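Local coordinates for protein lysozyme, putative (Bacillus anthracis, PDB 2WAG) that probably cleaves the glycan strands of bacterial cell-wall peptidoglycan, as a family 25 glycoside hydrolase (lysozyme, EC 3.2.1.17) that is thought to act with retention of anomeric configuration, at residues 73-78 with 105-110; 138-143 with 160-165. All blocks are in the same frame, centred on the assembly; numbering follows the deposited sequence. Where two conformers were deposited one is given.

Contact 1: residues 73-78 with 105-110; sequences YHFFSF and DVEFYA. With SO4 (sulfate ion), chain G.
Tyr109 takes the backbone N-H of Phe78 on its phenol oxygen (Phe78 N to Tyr109 OH 3.0 Å, 160° at the hydrogen), a side chain bonding to the main chain beyond the last strand pair. The contact lies at the C-terminal ends of neighbouring parallel strands 69-75 and 103-106, joined by helix 82-92 in a beta-alpha-beta unit of the TIM-barrel-like GH25 fold. Its one parallel bridge pairs Phe75 with Asp105, whose N and O engage both residues flanking Phe75: Asp105 N donates to His74 O at 2.8 Å, and Phe76 N to Asp105 O at 2.9 Å.

Beyond the bridge, aromatic rings take over. Phe75 turns its ring beside its own carbonyl carbon (chi1 -166°), which carries it along residues 105-109. Its CE2 edge meets the face of Tyr109 in an offset edge-to-face pair, planes 77° apart, CE2 lying 3.6 Å from Tyr109 CD2. CZ of Phe75 rests 3.5 Å from Glu107 CG, and the acidic group of Asp105 lies beside CD1 and CE1. Phe78 meets Tyr109 differently: the rings are nearly parallel but touch rim to rim, Phe78 CD2 to Tyr109 CE2 at 3.5 Å.

Asp105 and Glu107, whose OD1 and OE2 approach to 2.5 Å, form the Asp-X-Glu pattern at the barrel end where such folds carry their active sites. Glu107 OE2 accepts a hydrogen bond from Gly2 N, an expression-tag residue of the second subunit. Ser77 OG makes a very short hydrogen bond, doubtful in length, to a sulfate, probably from the crystallisation liquor, that Ser80 OG and Ser49 N also bind. The carbonyl O of Glu107 sits at the edge of the Phe78 ring, 3.6 Å from CE2.

Contact 2: residues 138-143 with 160-165; sequences GKKVIL and QCDIWI
Lys140 lays its side chain across that of Asp162, roughly at a right angle, beside the point where strands 142-145 and 162-166 begin to pair. They are successive parallel strands of the GH25 barrel, linked through helix 147-154 as a beta-alpha-beta unit.

Lys140 CB is aimed at the 160-165 segment, and a first torsion of 167° carries the chain over the other backbone. CG comes 3.3 Å from Gln160 O. CD then lies against the carboxylate of Asp162, 3.4 Å from OD1. A bend at chi3 (-62°) turns CE back, so that it too has Gln160 O for a neighbour. At the tip, NZ makes only a long salt bridge to Asp162 OD1, 3.6 Å; a water links the same nitrogen to Asp162 OD2, and a second, weakly held by NZ, lies within bonding distance of Cys161 O.

The main chains bond in parallel register: Asp162 N to Val141 O and Leu143 N to Asp162 O flank Ile142, and Trp164 N to Leu143 O, at 2.8 Å and almost straight (173°), carries the pairing onward. Side chains divide between two faces. On one, Ile142 CG2 packs 3.8 Å from Trp164 CB, and the indole continues to Phe42, Tyr144 and, through NE1, Asn204. On the other, Leu143 CG settles 3.8 Å from Cys161 CB, in a layer where Cys161 also touches Ile130 of helix 119-137.

Asp162 OD2 is also hydrogen-bonded to Tyr216 OH. With Lys140 exposed, modelled in two conformers and linked largely through water, its ion pair is probably a loose surface one, and the register rests on backbone bonds and apolar contacts.

Contact 1 closes before contact 2 opens along the chain, so the two follow in series: strands 69-75 and 103-106 come first, then 142-145 and 162-166. All four run parallel and side by side in the barrel sheet, with 103-106 and 142-145 as the neighbours that join the pairs. The contact centres are 15 Å apart and the nearest atoms about 5 Å, without touching. Contact 1 sits where its strands finish, at the C-terminal end that carries the active site in such barrels; contact 2 sits where its strands start. Helix 119-137 packs on side chains of both, and so lies against both contacts, one toward each end of the strands.

Contact 1: residues 73-78 with 105-110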
loop_
_atom_site.group_PDB
_atom_site.type_symbol
_atom_site.label_atom_id
_atom_site.label_comp_id
_atom_site.label_asym_id
_atom_site.label_seq_id
_atom_site.Cartn_x
_atom_site.Cartn_y
_atom_site.Cartn_z
ATOM N N TYR A 73 -9.704 -1.697 -16.219
ATOM C CA TYR A 73 -8.389 -1.105 -16.380
ATOM C C TYR A 73 -7.342 -2.087 -16.874
ATOM O O TYR A 73 -7.436 -3.304 -16.651
ATOM C CB TYR A 73 -7.913 -0.367 -15.120
ATOM C CG TYR A 73 -7.391 -1.152 -13.933
ATOM C CD1 TYR A 73 -6.048 -1.533 -13.851
ATOM C CD2 TYR A 73 -8.220 -1.388 -12.830
ATOM C CE1 TYR A 73 -5.564 -2.147 -12.695
ATOM C CE2 TYR A 73 -7.739 -1.981 -11.662
ATOM C CZ TYR A 73 -6.410 -2.368 -11.615
ATOM O OH TYR A 73 -5.873 -2.963 -10.494
ATOM N N HIS A 74 -6.344 -1.514 -17.543
ATOM C CA HIS A 74 -5.163 -2.214 -17.993
ATOM C C HIS A 74 -3.978 -1.753 -17.166
ATOM O O HIS A 74 -3.759 -0.558 -17.009
ATOM C CB HIS A 74 -4.848 -1.817 -19.437
ATOM C CG HIS A 74 -3.680 -2.563 -19.986
ATOM N ND1 HIS A 74 -2.403 -2.050 -20.106
ATOM C CD2 HIS A 74 -3.616 -3.840 -20.409
ATOM C CE1 HIS A 74 -1.601 -2.991 -20.590
ATOM N NE2 HIS A 74 -2.320 -4.078 -20.797
ATOM N N PHE A 75 -3.198 -2.702 -16.644
ATOM C CA PHE A 75 -1.989 -2.338 -15.930
ATOM C C PHE A 75 -0.824 -2.286 -16.935
ATOM O O PHE A 75 -0.441 -3.303 -17.508
ATOM C CB PHE A 75 -1.725 -3.297 -14.765
ATOM C CG PHE A 75 -0.704 -2.783 -13.802
ATOM C CD1 PHE A 75 -1.080 -2.289 -12.546
ATOM C CD2 PHE A 75 0.628 -2.747 -14.156
ATOM C CE1 PHE A 75 -0.110 -1.791 -11.671
ATOM C CE2 PHE A 75 1.590 -2.256 -13.298
ATOM C CZ PHE A 75 1.220 -1.777 -12.047
ATOM N N PHE A 76 -0.299 -1.092 -17.168
ATOM C CA PHE A 76 0.713 -0.860 -18.194
ATOM C C PHE A 76 2.044 -1.543 -17.903
ATOM O O PHE A 76 2.501 -1.564 -16.752
ATOM C CB PHE A 76 0.912 0.653 -18.315
ATOM C CG PHE A 76 1.797 1.092 -19.456
ATOM C CD1 PHE A 76 1.368 1.013 -20.776
ATOM C CD2 PHE A 76 3.054 1.628 -19.190
ATOM C CE1 PHE A 76 2.223 1.445 -21.830
ATOM C CE2 PHE A 76 3.873 2.089 -20.216
ATOM C CZ PHE A 76 3.463 1.986 -21.522
ATOM N N SER A 77 2.656 -2.090 -18.949
ATOM C CA SER A 77 4.004 -2.625 -18.893
ATOM C C SER A 77 4.966 -1.692 -19.613
ATOM O O SER A 77 4.670 -1.191 -20.702
ATOM C CB SER A 77 4.057 -3.992 -19.558
ATOM O OG SER A 77 5.415 -4.391 -19.673
ATOM N N PHE A 78 6.132 -1.466 -19.023
ATOM C CA PHE A 78 7.206 -0.718 -19.671
ATOM C C PHE A 78 7.996 -1.564 -20.662
ATOM O O PHE A 78 8.913 -1.051 -21.300
ATOM C CB PHE A 78 8.132 -0.136 -18.601
ATOM C CG PHE A 78 7.444 0.850 -17.708
ATOM C CD1 PHE A 78 7.066 2.082 -18.187
ATOM C CD2 PHE A 78 7.161 0.541 -16.379
ATOM C CE1 PHE A 78 6.414 3.019 -17.376
ATOM C CE2 PHE A 78 6.511 1.474 -15.570
ATOM C CZ PHE A 78 6.146 2.703 -16.062
ATOM N N ASP A 105 -3.420 2.146 -16.343
ATOM C CA ASP A 105 -2.804 2.357 -15.052
ATOM C C ASP A 105 -1.279 2.372 -15.245
ATOM O O ASP A 105 -0.697 1.359 -15.662
ATOM C CB ASP A 105 -3.289 1.218 -14.139
ATOM C CG ASP A 105 -2.707 1.242 -12.737
ATOM O OD1 ASP A 105 -1.508 1.593 -12.557
ATOM O OD2 ASP A 105 -3.463 0.834 -11.833
ATOM N N VAL A 106 -0.671 3.529 -14.997
ATOM C CA VAL A 106 0.776 3.739 -15.225
ATOM C C VAL A 106 1.439 4.000 -13.872
ATOM O O VAL A 106 1.203 5.049 -13.234
ATOM C CB VAL A 106 1.022 4.924 -16.167
ATOM C CG1 VAL A 106 2.504 5.087 -16.446
ATOM C CG2 VAL A 106 0.224 4.781 -17.471
ATOM N N GLU A 107 2.264 3.054 -13.422
ATOM C CA GLU A 107 2.916 3.211 -12.113
ATOM C C GLU A 107 4.094 2.260 -12.034
ATOM O O GLU A 107 4.220 1.336 -12.843
ATOM C CB GLU A 107 1.947 2.950 -10.949
ATOM C CG GLU A 107 1.429 1.540 -10.858
ATOM C CD GLU A 107 0.370 1.433 -9.788
ATOM O OE1 GLU A 107 0.732 1.438 -8.582
ATOM O OE2 GLU A 107 -0.833 1.366 -10.127
ATOM N N PHE A 108 4.954 2.482 -11.050
ATOM C CA PHE A 108 6.072 1.567 -10.878
ATOM C C PHE A 108 5.667 0.218 -10.294
ATOM O O PHE A 108 4.700 0.116 -9.532
ATOM C CB PHE A 108 7.177 2.206 -10.055
ATOM C CG PHE A 108 7.837 3.339 -10.761
ATOM C CD1 PHE A 108 8.618 3.082 -11.875
ATOM C CD2 PHE A 108 7.662 4.644 -10.357
ATOM C CE1 PHE A 108 9.221 4.103 -12.570
ATOM C CE2 PHE A 108 8.270 5.691 -11.064
ATOM C CZ PHE A 108 9.063 5.403 -12.172
ATOM N N TYR A 109 6.425 -0.807 -10.670
ATOM C CA TYR A 109 6.215 -2.166 -10.204
ATOM C C TYR A 109 7.536 -2.916 -10.312
ATOM O O TYR A 109 8.504 -2.397 -10.868
ATOM C CB TYR A 109 5.145 -2.861 -11.047
ATOM C CG TYR A 109 5.480 -2.935 -12.519
ATOM C CD1 TYR A 109 6.134 -4.041 -13.048
ATOM C CD2 TYR A 109 5.147 -1.899 -13.381
ATOM C CE1 TYR A 109 6.443 -4.113 -14.393
ATOM C CE2 TYR A 109 5.452 -1.962 -14.728
ATOM C CZ TYR A 109 6.100 -3.070 -15.228
ATOM O OH TYR A 109 6.406 -3.135 -16.568
ATOM N N ALA A 110 7.577 -4.133 -9.783
ATOM C CA ALA A 110 8.795 -4.934 -9.828
ATOM C C ALA A 110 10.018 -4.096 -9.460
ATOM O O ALA A 110 10.058 -3.475 -8.398
ATOM C CB ALA A 110 8.969 -5.556 -11.203
HETATM S S SO4 G . 5.107 -7.723 -20.762
HETATM O O1 SO4 G . 5.182 -7.508 -19.326
HETATM O O2 SO4 G . 3.871 -8.151 -21.406
HETATM O O3 SO4 G . 6.325 -8.275 -21.370
HETATM O O4 SO4 G . 5.177 -6.313 -21.216
HETATM O O HOH W 1 2.966 0.938 -15.432
HETATM O O HOH W 2 2.044 0.613 -14.948
#

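Contact 2: residues 138-143 with 160-165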
loop_
_atom_site.group_PDB
_atom_site.type_symbol
_atom_site.label_atom_id
_atom_site.label_comp_id
_atom_site.label_asym_id
_atom_site.label_seq_id
_atom_site.Cartn_x
_atom_site.Cartn_y
_atom_site.Cartn_z
ATOM N N GLY A 138 -14.766 4.286 -28.328
ATOM C CA GLY A 138 -15.471 5.547 -28.590
ATOM C C GLY A 138 -15.577 6.452 -27.381
ATOM O O GLY A 138 -16.484 7.275 -27.309
ATOM N N LYS A 139 -14.648 6.309 -26.433
ATOM C CA LYS A 139 -14.666 7.062 -25.181
ATOM C C LYS A 139 -13.270 7.562 -24.846
ATOM O O LYS A 139 -12.289 6.847 -25.052
ATOM C CB LYS A 139 -15.163 6.170 -24.043
ATOM C CG LYS A 139 -16.584 5.652 -24.233
ATOM C CD LYS A 139 -17.005 4.835 -23.014
ATOM C CE LYS A 139 -18.402 4.241 -23.157
ATOM N NZ LYS A 139 -19.453 5.272 -22.941
ATOM N N LYS A 140 -13.186 8.784 -24.323
ATOM C CA LYS A 140 -11.919 9.368 -23.885
ATOM C C LYS A 140 -11.285 8.486 -22.815
ATOM O O LYS A 140 -11.936 8.077 -21.848
ATOM C CB LYS A 140 -12.136 10.770 -23.325
ATOM C CG LYS A 140 -10.916 11.299 -22.574
ATOM C CD LYS A 140 -11.209 12.609 -21.864
ATOM C CE LYS A 140 -11.577 13.714 -22.838
ATOM N NZ LYS A 140 -11.921 14.965 -22.110
ATOM N N VAL A 141 -10.013 8.172 -23.000
ATOM C CA VAL A 141 -9.302 7.266 -22.102
ATOM C C VAL A 141 -8.895 7.973 -20.809
ATOM O O VAL A 141 -8.558 9.181 -20.792
ATOM C CB VAL A 141 -8.099 6.668 -22.840
ATOM C CG1 VAL A 141 -7.218 5.832 -21.905
ATOM C CG2 VAL A 141 -8.609 5.858 -24.031
ATOM N N ILE A 142 -8.984 7.220 -19.709
ATOM C CA ILE A 142 -8.524 7.684 -18.404
ATOM C C ILE A 142 -7.136 7.121 -18.114
ATOM O O ILE A 142 -6.911 5.929 -18.312
ATOM C CB ILE A 142 -9.499 7.177 -17.308
ATOM C CG1 ILE A 142 -10.918 7.740 -17.506
ATOM C CG2 ILE A 142 -8.979 7.557 -15.926
ATOM C CD1 ILE A 142 -11.965 6.888 -16.834
ATOM N N LEU A 143 -6.225 7.976 -17.642
ATOM C CA LEU A 143 -4.928 7.511 -17.160
ATOM C C LEU A 143 -4.908 7.575 -15.640
ATOM O O LEU A 143 -5.124 8.657 -15.075
ATOM C CB LEU A 143 -3.789 8.375 -17.703
ATOM C CG LEU A 143 -3.683 8.432 -19.230
ATOM C CD1 LEU A 143 -2.579 9.383 -19.649
ATOM C CD2 LEU A 143 -3.450 7.027 -19.834
ATOM N N GLN A 160 -5.412 14.754 -24.076
ATOM C CA GLN A 160 -6.533 14.009 -24.637
ATOM C C GLN A 160 -7.124 12.996 -23.664
ATOM O O GLN A 160 -8.079 12.309 -24.009
ATOM C CB GLN A 160 -6.158 13.300 -25.961
ATOM C CG GLN A 160 -5.195 12.114 -25.893
ATOM C CD GLN A 160 -3.706 12.474 -25.782
ATOM O OE1 GLN A 160 -3.330 13.549 -25.314
ATOM N NE2 GLN A 160 -2.840 11.551 -26.223
ATOM N N CYS A 161 -6.574 12.888 -22.461
ATOM C CA CYS A 161 -7.067 11.914 -21.464
ATOM C C CYS A 161 -7.610 12.602 -20.233
ATOM O O CYS A 161 -7.313 13.675 -20.017
ATOM C CB CYS A 161 -5.943 10.963 -20.998
ATOM S SG CYS A 161 -5.249 9.953 -22.411
ATOM N N ASP A 162 -8.387 11.895 -19.452
ATOM C CA ASP A 162 -8.707 12.363 -18.090
ATOM C C ASP A 162 -7.766 11.681 -17.093
ATOM O O ASP A 162 -7.260 10.585 -17.366
ATOM C CB ASP A 162 -10.150 11.981 -17.727
ATOM C CG ASP A 162 -11.185 12.923 -18.345
ATOM O OD1 ASP A 162 -10.798 14.020 -18.789
ATOM O OD2 ASP A 162 -12.373 12.572 -18.324
ATOM N N ILE A 163 -7.522 12.340 -15.966
ATOM C CA ILE A 163 -6.555 11.856 -14.979
ATOM C C ILE A 163 -7.236 11.309 -13.733
ATOM O O ILE A 163 -8.147 11.928 -13.167
ATOM C CB ILE A 163 -5.557 12.971 -14.564
ATOM C CG1 ILE A 163 -4.881 13.602 -15.800
ATOM C CG2 ILE A 163 -4.531 12.425 -13.549
ATOM C CD1 ILE A 163 -4.152 12.591 -16.678
ATOM N N TRP A 164 -6.779 10.125 -13.340
ATOM C CA TRP A 164 -7.188 9.503 -12.095
ATOM C C TRP A 164 -5.919 9.446 -11.236
ATOM O O TRP A 164 -4.969 8.734 -11.578
ATOM C CB TRP A 164 -7.772 8.122 -12.400
ATOM C CG TRP A 164 -8.158 7.254 -11.231
ATOM C CD1 TRP A 164 -8.165 7.563 -9.889
ATOM C CD2 TRP A 164 -8.583 5.900 -11.342
ATOM N NE1 TRP A 164 -8.575 6.453 -9.163
ATOM C CE2 TRP A 164 -8.818 5.416 -10.033
ATOM C CE3 TRP A 164 -8.735 5.025 -12.430
ATOM C CZ2 TRP A 164 -9.217 4.094 -9.787
ATOM C CZ3 TRP A 164 -9.133 3.735 -12.201
ATOM C CH2 TRP A 164 -9.357 3.263 -10.885
ATOM N N ILE A 165 -5.860 10.235 -10.161
ATOM C CA ILE A 165 -4.625 10.374 -9.375
ATOM C C ILE A 165 -4.717 9.633 -8.043
ATOM O O ILE A 165 -5.744 9.703 -7.350
ATOM C CB ILE A 165 -4.294 11.882 -9.144
ATOM C CG1 ILE A 165 -2.918 12.061 -8.489
ATOM C CG2 ILE A 165 -5.393 12.600 -8.344
ATOM C CD1 ILE A 165 -1.721 11.620 -9.350
HETATM O O HOH W 3 -13.325 9.831 -20.268
HETATM O O HOH W 4 -8.984 15.896 -20.925
HETATM O O HOH W 5 -13.995 14.065 -19.775
HETATM O O HOH W 6 -8.257 9.572 -24.813
#